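Local coordinates for protein Exo-1,3/1,4-beta-glucanase (Pseudoalteromonas sp., PDB 3USZ) that is an exo-acting glycoside hydrolase of family 3 that probably hydrolyses 1,3- and 1,4-beta-glucosidic bonds at chain ends, at residues A[102-107]-A[361-366]; A[159-164]-A[212-217]; A[293-298]-A[319-324]. One frame throughout, in Å; residues are numbered along the deposited sequence.

Contact 1 (A[102-107]-A[361-366]); sequences AIPTVW and WGVFTK
Pro-104 and Val-363 bring the two backbones nearest, their CA atoms 6.3 Å apart, and no hydrogen bond crosses between the approach to strand 106-110 and the turn that follows helix 344-361. The turn is a Schellman motif: Gly-362 is the C-prime residue at positive phi (118°), with its N bonded to Ile-359 O, while Val-363 N reaches back to Lys-358 O. A side chain at this glycine would be jammed against the carbonyl oxygen before it. Once the helix has ended, Val-363 and Phe-364 meet the loop that leads into strand 106-110 of the TIM-barrel-type domain.

On the 102-107 side most of the touching falls to the Pro-104 ring. Its CG presses on Val-363 CG1 at 3.5 Å, tighter than usual for two carbons, and the valine torsion (chi1 111°) lies away from any staggered position. The other methyl, Val-363 CG2, runs to Val-106 CG1 at 3.8 Å, the two side chains crossing at about a right angle. Pro-104 CG also stands over one face of the Phe-364 ring, and Pro-104 CD comes within 3.5 Å of Phe-364 CE1.

Lys-358, in the last turn of that helix, binds Pro-104 O through its NZ, adding a polar tie beside the apolar contacts. At the phenyl edge, near the ring plane, Ala-102 O lies 3.6 Å from Phe-364 CE1.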
loop_
_atom_site.group_PDB
_atom_site.type_symbol
_atom_site.label_atom_id
_atom_site.label_comp_id
_atom_site.label_asym_id
_atom_site.label_seq_id
_atom_site.Cartn_x
_atom_site.Cartn_y
_atom_site.Cartn_z
ATOM N N ALA A 102 -22.707 -1.572 -26.008
ATOM C CA ALA A 102 -21.532 -2.432 -25.916
ATOM C C ALA A 102 -20.291 -1.660 -25.458
ATOM O O ALA A 102 -19.360 -1.440 -26.232
ATOM C CB ALA A 102 -21.272 -3.117 -27.265
ATOM N N ILE A 103 -20.293 -1.231 -24.200
ATOM C CA ILE A 103 -19.113 -0.621 -23.605
ATOM C C ILE A 103 -18.424 -1.654 -22.720
ATOM O O ILE A 103 -19.020 -2.156 -21.767
ATOM C CB ILE A 103 -19.473 0.608 -22.770
ATOM C CG1 ILE A 103 -20.105 1.686 -23.655
ATOM C CG2 ILE A 103 -18.235 1.170 -22.071
ATOM C CD1 ILE A 103 -20.520 2.921 -22.881
ATOM N N PRO A 104 -17.171 -1.991 -23.050
ATOM C CA PRO A 104 -16.411 -2.987 -22.283
ATOM C C PRO A 104 -16.170 -2.511 -20.852
ATOM O O PRO A 104 -15.823 -1.341 -20.632
ATOM C CB PRO A 104 -15.072 -3.063 -23.030
ATOM C CG PRO A 104 -15.315 -2.424 -24.365
ATOM C CD PRO A 104 -16.366 -1.383 -24.120
ATOM N N THR A 105 -16.356 -3.413 -19.894
ATOM C CA THR A 105 -16.090 -3.140 -18.486
ATOM C C THR A 105 -14.599 -3.346 -18.175
ATOM O O THR A 105 -13.848 -3.822 -19.026
ATOM C CB THR A 105 -16.940 -4.077 -17.597
ATOM O OG1 THR A 105 -16.980 -3.580 -16.251
ATOM C CG2 THR A 105 -16.371 -5.498 -17.606
ATOM N N VAL A 106 -14.172 -2.971 -16.967
ATOM C CA VAL A 106 -12.823 -3.280 -16.479
ATOM C C VAL A 106 -12.844 -3.775 -15.043
ATOM O O VAL A 106 -13.735 -3.438 -14.266
ATOM C CB VAL A 106 -11.853 -2.071 -16.505
ATOM C CG1 VAL A 106 -11.428 -1.736 -17.925
ATOM C CG2 VAL A 106 -12.450 -0.862 -15.759
ATOM N N TRP A 107 -11.821 -4.551 -14.699
ATOM C CA TRP A 107 -11.659 -5.133 -13.381
ATOM C C TRP A 107 -10.599 -4.326 -12.625
ATOM O O TRP A 107 -9.542 -4.009 -13.177
ATOM C CB TRP A 107 -11.189 -6.591 -13.551
ATOM C CG TRP A 107 -11.483 -7.498 -12.414
ATOM C CD1 TRP A 107 -12.039 -7.165 -11.210
ATOM C CD2 TRP A 107 -11.246 -8.914 -12.367
ATOM N NE1 TRP A 107 -12.164 -8.290 -10.418
ATOM C CE2 TRP A 107 -11.686 -9.373 -11.109
ATOM C CE3 TRP A 107 -10.697 -9.834 -13.266
ATOM C CZ2 TRP A 107 -11.595 -10.713 -10.729
ATOM C CZ3 TRP A 107 -10.614 -11.163 -12.887
ATOM C CH2 TRP A 107 -11.062 -11.588 -11.633
ATOM N N TRP A 361 -6.629 3.467 -22.492
ATOM C CA TRP A 361 -5.883 2.259 -22.134
ATOM C C TRP A 361 -6.021 1.172 -23.219
ATOM O O TRP A 361 -5.133 0.330 -23.390
ATOM C CB TRP A 361 -6.301 1.742 -20.746
ATOM C CG TRP A 361 -5.650 0.441 -20.348
ATOM C CD1 TRP A 361 -4.521 0.272 -19.596
ATOM C CD2 TRP A 361 -6.126 -0.873 -20.664
ATOM N NE1 TRP A 361 -4.258 -1.073 -19.437
ATOM C CE2 TRP A 361 -5.225 -1.794 -20.091
ATOM C CE3 TRP A 361 -7.217 -1.359 -21.400
ATOM C CZ2 TRP A 361 -5.386 -3.184 -20.222
ATOM C CZ3 TRP A 361 -7.377 -2.738 -21.534
ATOM C CH2 TRP A 361 -6.461 -3.633 -20.949
ATOM N N GLY A 362 -7.134 1.199 -23.951
ATOM C CA GLY A 362 -7.301 0.341 -25.116
ATOM C C GLY A 362 -8.448 -0.658 -25.050
ATOM O O GLY A 362 -8.404 -1.707 -25.682
ATOM N N VAL A 363 -9.490 -0.312 -24.308
ATOM C CA VAL A 363 -10.601 -1.218 -24.046
ATOM C C VAL A 363 -11.387 -1.649 -25.319
ATOM O O VAL A 363 -11.872 -2.782 -25.400
ATOM C CB VAL A 363 -11.490 -0.615 -22.919
ATOM C CG1 VAL A 363 -12.852 -0.171 -23.412
ATOM C CG2 VAL A 363 -11.572 -1.547 -21.723
ATOM N N PHE A 364 -11.479 -0.775 -26.323
ATOM C CA PHE A 364 -12.117 -1.156 -27.594
ATOM C C PHE A 364 -11.128 -1.815 -28.555
ATOM O O PHE A 364 -11.515 -2.620 -29.396
ATOM C CB PHE A 364 -12.749 0.053 -28.294
ATOM C CG PHE A 364 -14.003 0.553 -27.639
ATOM C CD1 PHE A 364 -15.192 -0.139 -27.769
ATOM C CD2 PHE A 364 -13.991 1.725 -26.904
ATOM C CE1 PHE A 364 -16.355 0.331 -27.175
ATOM C CE2 PHE A 364 -15.145 2.195 -26.302
ATOM C CZ PHE A 364 -16.328 1.498 -26.439
ATOM N N THR A 365 -9.851 -1.474 -28.427
ATOM C CA THR A 365 -8.842 -1.982 -29.349
ATOM C C THR A 365 -8.240 -3.350 -28.977
ATOM O O THR A 365 -7.835 -4.106 -29.862
ATOM C CB THR A 365 -7.714 -0.955 -29.558
ATOM O OG1 THR A 365 -7.114 -0.645 -28.297
ATOM C CG2 THR A 365 -8.277 0.316 -30.171
ATOM N N LYS A 366 -8.177 -3.673 -27.686
ATOM C CA LYS A 366 -7.614 -4.957 -27.265
ATOM C C LYS A 366 -8.653 -6.070 -27.365
ATOM O O LYS A 366 -9.857 -5.816 -27.390
ATOM C CB LYS A 366 -7.057 -4.879 -25.831
ATOM C CG LYS A 366 -5.879 -3.925 -25.651
ATOM C CD LYS A 366 -5.129 -4.237 -24.356
ATOM C CE LYS A 366 -3.931 -3.323 -24.145
ATOM N NZ LYS A 366 -3.041 -3.830 -23.053
#

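Contact 2 (A[159-164]-A[212-217])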
loop_
_atom_site.group_PDB
_atom_site.type_symbol
_atom_site.label_atom_id
_atom_site.label_comp_id
_atom_site.label_asym_id
_atom_site.label_seq_id
_atom_site.Cartn_x
_atom_site.Cartn_y
_atom_site.Cartn_z
ATOM N N PHE A 159 -4.905 -0.055 -7.687
ATOM C CA PHE A 159 -4.882 1.099 -6.786
ATOM C C PHE A 159 -3.500 1.218 -6.146
ATOM O O PHE A 159 -3.146 0.417 -5.289
ATOM C CB PHE A 159 -5.954 0.986 -5.685
ATOM C CG PHE A 159 -7.323 0.600 -6.182
ATOM C CD1 PHE A 159 -8.216 -0.033 -5.332
ATOM C CD2 PHE A 159 -7.734 0.886 -7.482
ATOM C CE1 PHE A 159 -9.478 -0.388 -5.766
ATOM C CE2 PHE A 159 -8.993 0.525 -7.924
ATOM C CZ PHE A 159 -9.867 -0.112 -7.072
ATOM N N ALA A 160 -2.731 2.211 -6.579
ATOM C CA ALA A 160 -1.376 2.468 -6.082
ATOM C C ALA A 160 -0.868 3.659 -6.888
ATOM O O ALA A 160 -1.198 3.776 -8.064
ATOM C CB ALA A 160 -0.473 1.247 -6.309
ATOM N N PRO A 161 -0.071 4.547 -6.276
ATOM C CA PRO A 161 0.480 4.517 -4.914
ATOM C C PRO A 161 -0.428 5.109 -3.840
ATOM O O PRO A 161 -1.394 5.817 -4.132
ATOM C CB PRO A 161 1.711 5.414 -5.035
ATOM C CG PRO A 161 1.285 6.459 -6.056
ATOM C CD PRO A 161 0.402 5.723 -7.034
ATOM N N THR A 162 -0.074 4.833 -2.590
ATOM C CA THR A 162 -0.669 5.478 -1.436
ATOM C C THR A 162 0.219 6.645 -1.084
ATOM O O THR A 162 1.401 6.454 -0.793
ATOM C CB THR A 162 -0.678 4.545 -0.215
ATOM O OG1 THR A 162 -1.607 3.478 -0.428
ATOM C CG2 THR A 162 -1.066 5.308 1.041
ATOM N N VAL A 163 -0.344 7.850 -1.088
ATOM C CA VAL A 163 0.463 9.052 -0.874
ATOM C C VAL A 163 0.199 9.788 0.460
ATOM O O VAL A 163 0.488 10.979 0.591
ATOM C CB VAL A 163 0.358 10.012 -2.087
ATOM C CG1 VAL A 163 0.768 9.282 -3.358
ATOM C CG2 VAL A 163 -1.055 10.539 -2.245
ATOM N N ALA A 164 -0.319 9.077 1.457
ATOM C CA ALA A 164 -0.496 9.668 2.787
ATOM C C ALA A 164 0.833 10.145 3.375
ATOM O O ALA A 164 1.883 9.540 3.138
ATOM C CB ALA A 164 -1.184 8.671 3.739
ATOM N N ALA A 212 -3.725 3.394 -13.136
ATOM C CA ALA A 212 -3.398 3.551 -11.714
ATOM C C ALA A 212 -4.345 4.492 -10.959
ATOM O O ALA A 212 -4.979 5.364 -11.553
ATOM C CB ALA A 212 -1.951 4.014 -11.539
ATOM N N THR A 213 -4.399 4.317 -9.642
ATOM C CA THR A 213 -5.172 5.176 -8.750
ATOM C C THR A 213 -4.313 5.656 -7.578
ATOM O O THR A 213 -3.823 4.845 -6.790
ATOM C CB THR A 213 -6.371 4.426 -8.144
ATOM O OG1 THR A 213 -7.283 4.064 -9.177
ATOM C CG2 THR A 213 -7.105 5.313 -7.122
ATOM N N ALA A 214 -4.133 6.965 -7.447
ATOM C CA ALA A 214 -3.414 7.501 -6.296
ATOM C C ALA A 214 -4.394 7.712 -5.146
ATOM O O ALA A 214 -5.451 8.318 -5.336
ATOM C CB ALA A 214 -2.710 8.812 -6.648
ATOM N N LYS A 215 -4.046 7.203 -3.964
ATOM C CA LYS A 215 -4.918 7.313 -2.793
ATOM C C LYS A 215 -4.182 7.852 -1.549
ATOM O O LYS A 215 -2.957 7.773 -1.477
ATOM C CB LYS A 215 -5.577 5.960 -2.519
ATOM C CG LYS A 215 -4.636 4.795 -2.410
ATOM C CD LYS A 215 -5.345 3.509 -2.798
ATOM C CE LYS A 215 -4.797 2.312 -2.042
ATOM N NZ LYS A 215 -3.352 2.050 -2.287
ATOM N N HIS A 216 -4.891 8.456 -0.592
ATOM C CA HIS A 216 -6.298 8.840 -0.690
ATOM C C HIS A 216 -6.364 10.357 -0.600
ATOM O O HIS A 216 -5.580 10.972 0.113
ATOM C CB HIS A 216 -7.094 8.235 0.462
ATOM C CG HIS A 216 -7.035 6.743 0.509
ATOM N ND1 HIS A 216 -6.021 6.059 1.146
ATOM C CD2 HIS A 216 -7.849 5.801 -0.025
ATOM C CE1 HIS A 216 -6.227 4.759 1.022
ATOM N NE2 HIS A 216 -7.328 4.577 0.315
ATOM N N PHE A 217 -7.291 10.968 -1.326
ATOM C CA PHE A 217 -7.391 12.425 -1.312
ATOM C C PHE A 217 -8.489 12.824 -0.323
ATOM O O PHE A 217 -9.660 12.538 -0.582
ATOM C CB PHE A 217 -7.733 12.930 -2.721
ATOM C CG PHE A 217 -7.561 14.414 -2.900
ATOM C CD1 PHE A 217 -6.340 14.939 -3.295
ATOM C CD2 PHE A 217 -8.616 15.278 -2.669
ATOM C CE1 PHE A 217 -6.171 16.304 -3.450
ATOM C CE2 PHE A 217 -8.462 16.652 -2.826
ATOM C CZ PHE A 217 -7.239 17.167 -3.214
#
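Lys-215 NZ donates to Thr-162 OG1 at 2.9 Å and makes a weak, longer bond to Phe-159 O, so one ammonium group reaches two residues of the neighbouring strand. The side chain gets there by bending at chi3 and chi4, and on the way its CD passes Phe-159 CB at 3.9 Å. Beneath it the backbones pair in parallel: Lys-215 N to Pro-161 O at 3.0 Å, then Val-163 N to Lys-215 O at 2.6 Å, both nearly straight. Toward the start of the strands the pairing is poorer, with only a weak bond from Ala-160 N to Thr-213 O.

Cis peptides precede both Pro-161 and His-216, and the short segments cross at 40°. The His-216 ring lays one face over Lys-215 CB. Thr-213 OG1 lies 3.6 Å from Phe-159 CD2, but its stronger hydrogen bond is with Trp-157 NE1, and a weak, long ion pair joins Lys-215 NZ to Asp-110.

These are adjacent strands of the parallel barrel sheet, linked in a beta-alpha-beta unit by helix 182-197, whose Ile-196, Val-193 and Ala-189 pack on Ala-160, Pro-161 and Val-163; strands 106-110 and 257-260 flank the pair.

Contact 3 (A[293-298]-A[319-324])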
loop_
_atom_site.group_PDB
_atom_site.type_symbol
_atom_site.label_atom_id
_atom_site.label_comp_id
_atom_site.label_asym_id
_atom_site.label_seq_id
_atom_site.Cartn_x
_atom_site.Cartn_y
_atom_site.Cartn_z
ATOM N N SER A 293 -14.579 6.535 -5.308
ATOM C CA SER A 293 -14.764 6.536 -3.862
ATOM C C SER A 293 -14.160 5.284 -3.216
ATOM O O SER A 293 -13.867 4.305 -3.893
ATOM C CB SER A 293 -16.241 6.655 -3.496
ATOM O OG SER A 293 -16.963 5.494 -3.858
ATOM N N ASP A 294 -13.973 5.329 -1.903
ATOM C CA ASP A 294 -13.490 4.169 -1.155
ATOM C C ASP A 294 -14.687 3.291 -0.721
ATOM O O ASP A 294 -15.841 3.644 -0.953
ATOM C CB ASP A 294 -12.613 4.621 0.034
ATOM C CG ASP A 294 -11.534 3.585 0.413
ATOM O OD1 ASP A 294 -11.723 2.388 0.133
ATOM O OD2 ASP A 294 -10.494 3.967 0.995
ATOM N N TRP A 295 -14.397 2.150 -0.105
ATOM C CA TRP A 295 -15.372 1.077 0.143
ATOM C C TRP A 295 -16.598 1.495 0.989
ATOM O O TRP A 295 -16.494 1.669 2.202
ATOM C CB TRP A 295 -14.614 -0.100 0.791
ATOM C CG TRP A 295 -15.393 -1.353 1.041
ATOM C CD1 TRP A 295 -16.377 -1.534 1.968
ATOM C CD2 TRP A 295 -15.210 -2.616 0.397
ATOM N NE1 TRP A 295 -16.829 -2.825 1.928
ATOM C CE2 TRP A 295 -16.128 -3.514 0.976
ATOM C CE3 TRP A 295 -14.344 -3.082 -0.601
ATOM C CZ2 TRP A 295 -16.222 -4.851 0.581
ATOM C CZ3 TRP A 295 -14.439 -4.407 -0.996
ATOM C CH2 TRP A 295 -15.375 -5.277 -0.405
ATOM N N ASN A 296 -17.754 1.653 0.342
ATOM C CA ASN A 296 -18.964 2.176 0.999
ATOM C C ASN A 296 -18.744 3.492 1.741
ATOM O O ASN A 296 -19.464 3.792 2.692
ATOM C CB ASN A 296 -19.569 1.161 1.976
ATOM C CG ASN A 296 -20.229 -0.003 1.268
ATOM O OD1 ASN A 296 -20.794 0.164 0.195
ATOM N ND2 ASN A 296 -20.159 -1.189 1.867
ATOM N N ALA A 297 -17.746 4.262 1.325
ATOM C CA ALA A 297 -17.457 5.537 1.973
ATOM C C ALA A 297 -18.627 6.517 1.847
ATOM O O ALA A 297 -18.783 7.410 2.673
ATOM C CB ALA A 297 -16.186 6.156 1.400
ATOM N N HIS A 298 -19.449 6.337 0.820
ATOM C CA HIS A 298 -20.569 7.244 0.577
ATOM C C HIS A 298 -21.588 7.212 1.713
ATOM O O HIS A 298 -22.264 8.202 1.971
ATOM C CB HIS A 298 -21.252 6.924 -0.760
ATOM C CG HIS A 298 -21.835 5.542 -0.833
ATOM N ND1 HIS A 298 -21.078 4.426 -1.130
ATOM C CD2 HIS A 298 -23.106 5.101 -0.664
ATOM C CE1 HIS A 298 -21.856 3.356 -1.132
ATOM N NE2 HIS A 298 -23.092 3.737 -0.852
ATOM N N VAL A 319 -16.862 7.609 -9.949
ATOM C CA VAL A 319 -17.177 6.180 -9.851
ATOM C C VAL A 319 -17.399 5.813 -8.389
ATOM O O VAL A 319 -16.559 6.100 -7.534
ATOM C CB VAL A 319 -16.067 5.281 -10.448
ATOM C CG1 VAL A 319 -16.368 3.789 -10.187
ATOM C CG2 VAL A 319 -15.904 5.552 -11.936
ATOM N N ILE A 320 -18.541 5.189 -8.107
ATOM C CA ILE A 320 -18.914 4.849 -6.738
ATOM C C ILE A 320 -18.597 3.380 -6.397
ATOM O O ILE A 320 -19.100 2.462 -7.041
ATOM C CB ILE A 320 -20.411 5.105 -6.504
ATOM C CG1 ILE A 320 -20.746 6.582 -6.755
ATOM C CG2 ILE A 320 -20.806 4.692 -5.093
ATOM C CD1 ILE A 320 -20.412 7.492 -5.566
ATOM N N MET A 321 -17.763 3.170 -5.387
ATOM C CA MET A 321 -17.444 1.816 -4.927
ATOM C C MET A 321 -18.557 1.354 -3.987
ATOM O O MET A 321 -18.518 1.653 -2.791
ATOM C CB MET A 321 -16.082 1.804 -4.206
ATOM C CG MET A 321 -15.498 0.407 -3.916
ATOM S SD MET A 321 -13.870 0.421 -3.108
ATOM C CE MET A 321 -12.811 1.109 -4.378
ATOM N N VAL A 322 -19.561 0.667 -4.538
ATOM C CA VAL A 322 -20.673 0.118 -3.757
ATOM C C VAL A 322 -20.639 -1.384 -3.928
ATOM O O VAL A 322 -21.403 -1.912 -4.735
ATOM C CB VAL A 322 -22.074 0.447 -4.332
ATOM C CG1 VAL A 322 -23.054 0.836 -3.227
ATOM C CG2 VAL A 322 -22.028 1.413 -5.508
ATOM N N PRO A 323 -19.775 -2.077 -3.180
ATOM C CA PRO A 323 -19.547 -3.511 -3.412
ATOM C C PRO A 323 -20.810 -4.387 -3.408
ATOM O O PRO A 323 -20.942 -5.289 -4.247
ATOM C CB PRO A 323 -18.607 -3.910 -2.255
ATOM C CG PRO A 323 -18.604 -2.759 -1.305
ATOM C CD PRO A 323 -18.902 -1.542 -2.121
ATOM N N GLU A 324 -21.725 -4.106 -2.486
ATOM C CA GLU A 324 -22.857 -4.982 -2.213
ATOM C C GLU A 324 -24.215 -4.409 -2.635
ATOM O O GLU A 324 -25.094 -5.143 -3.083
ATOM C CB GLU A 324 -22.881 -5.303 -0.715
ATOM C CG GLU A 324 -24.090 -6.093 -0.251
ATOM C CD GLU A 324 -24.019 -6.482 1.228
ATOM O OE1 GLU A 324 -23.154 -5.958 1.966
ATOM O OE2 GLU A 324 -24.839 -7.319 1.658
HETATM O O HOH W 1 -18.400 4.782 -1.831
HETATM O O HOH W 2 -22.360 -1.861 -0.809
HETATM O O HOH W 3 -21.506 -4.005 2.424
#
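Ser-293 and Asn-296 carry the three hydrogen bonds that join the loop after strand 290-292 to segment 319-324. Ser-293 N gives its proton to Val-319 O at 3.0 Å, and Ser-293 OG accepts from Met-321 N at 2.9 Å. Asn-296 N donates to Met-321 O at 3.2 Å from the type II turn Asp-294 to Ala-297, where Trp-295 N donates to Asp-294 OD1 (2.7 Å), on the anti side of the carboxylate.

Two waters extend the network. One, in the plane at the imidazole edge of His-298 and 2.8 Å from its ND1, is also bonded to Ser-293 OG and donates to Asp-294 O and Met-321 O. The other gives a proton to Asn-296 OD1 and accepts one from Glu-324 N. His-298 NE2 is held by Leu-306 O.

Apolar contacts form two patches. A chi1 of -176° turns Trp-295 CG away from the backbone N and swings the indole over Pro-323, whose CG makes a CH-pi contact 3.7 Å from the centroid of the five-membered ring, 21° off its normal; Trp-295 CB meets Met-321 SD at 4.0 Å. An alanine here removes the indole, which would probably leave a gap over Pro-323 CG. Apart from these, His-298 CE1 meets Val-322 CG1 at 3.5 Å.

Ser-293 OG, Asn-296 N and Asp-294 O (met by Ala-297 N and a water) all have partners, and the indole packs on the proline at the more exposed end, consistent with a turn held by directional bonds and water rather than packing alone.

All three contacts belong to the N-terminal, TIM-barrel-type domain. Contact 1 closes the widest loop of chain, with contacts 2 and 3 nested in series inside it. Its strand 106-110 is the sheet neighbour of strand 157-162 in contact 2, yet their centres are about 23 Å apart, since contact 1 lies where strand 106-110 is entered; it is about 22 Å from contact 3. Contacts 2 and 3, about 16 Å apart between centres, do touch: Phe-159 CE1 packs on Met-321 CE at 3.9 Å, and His-216 meets Asp-294. So contact 1 joins early and late parts of the barrel, while contacts 2 and 3 join segments nearer in sequence.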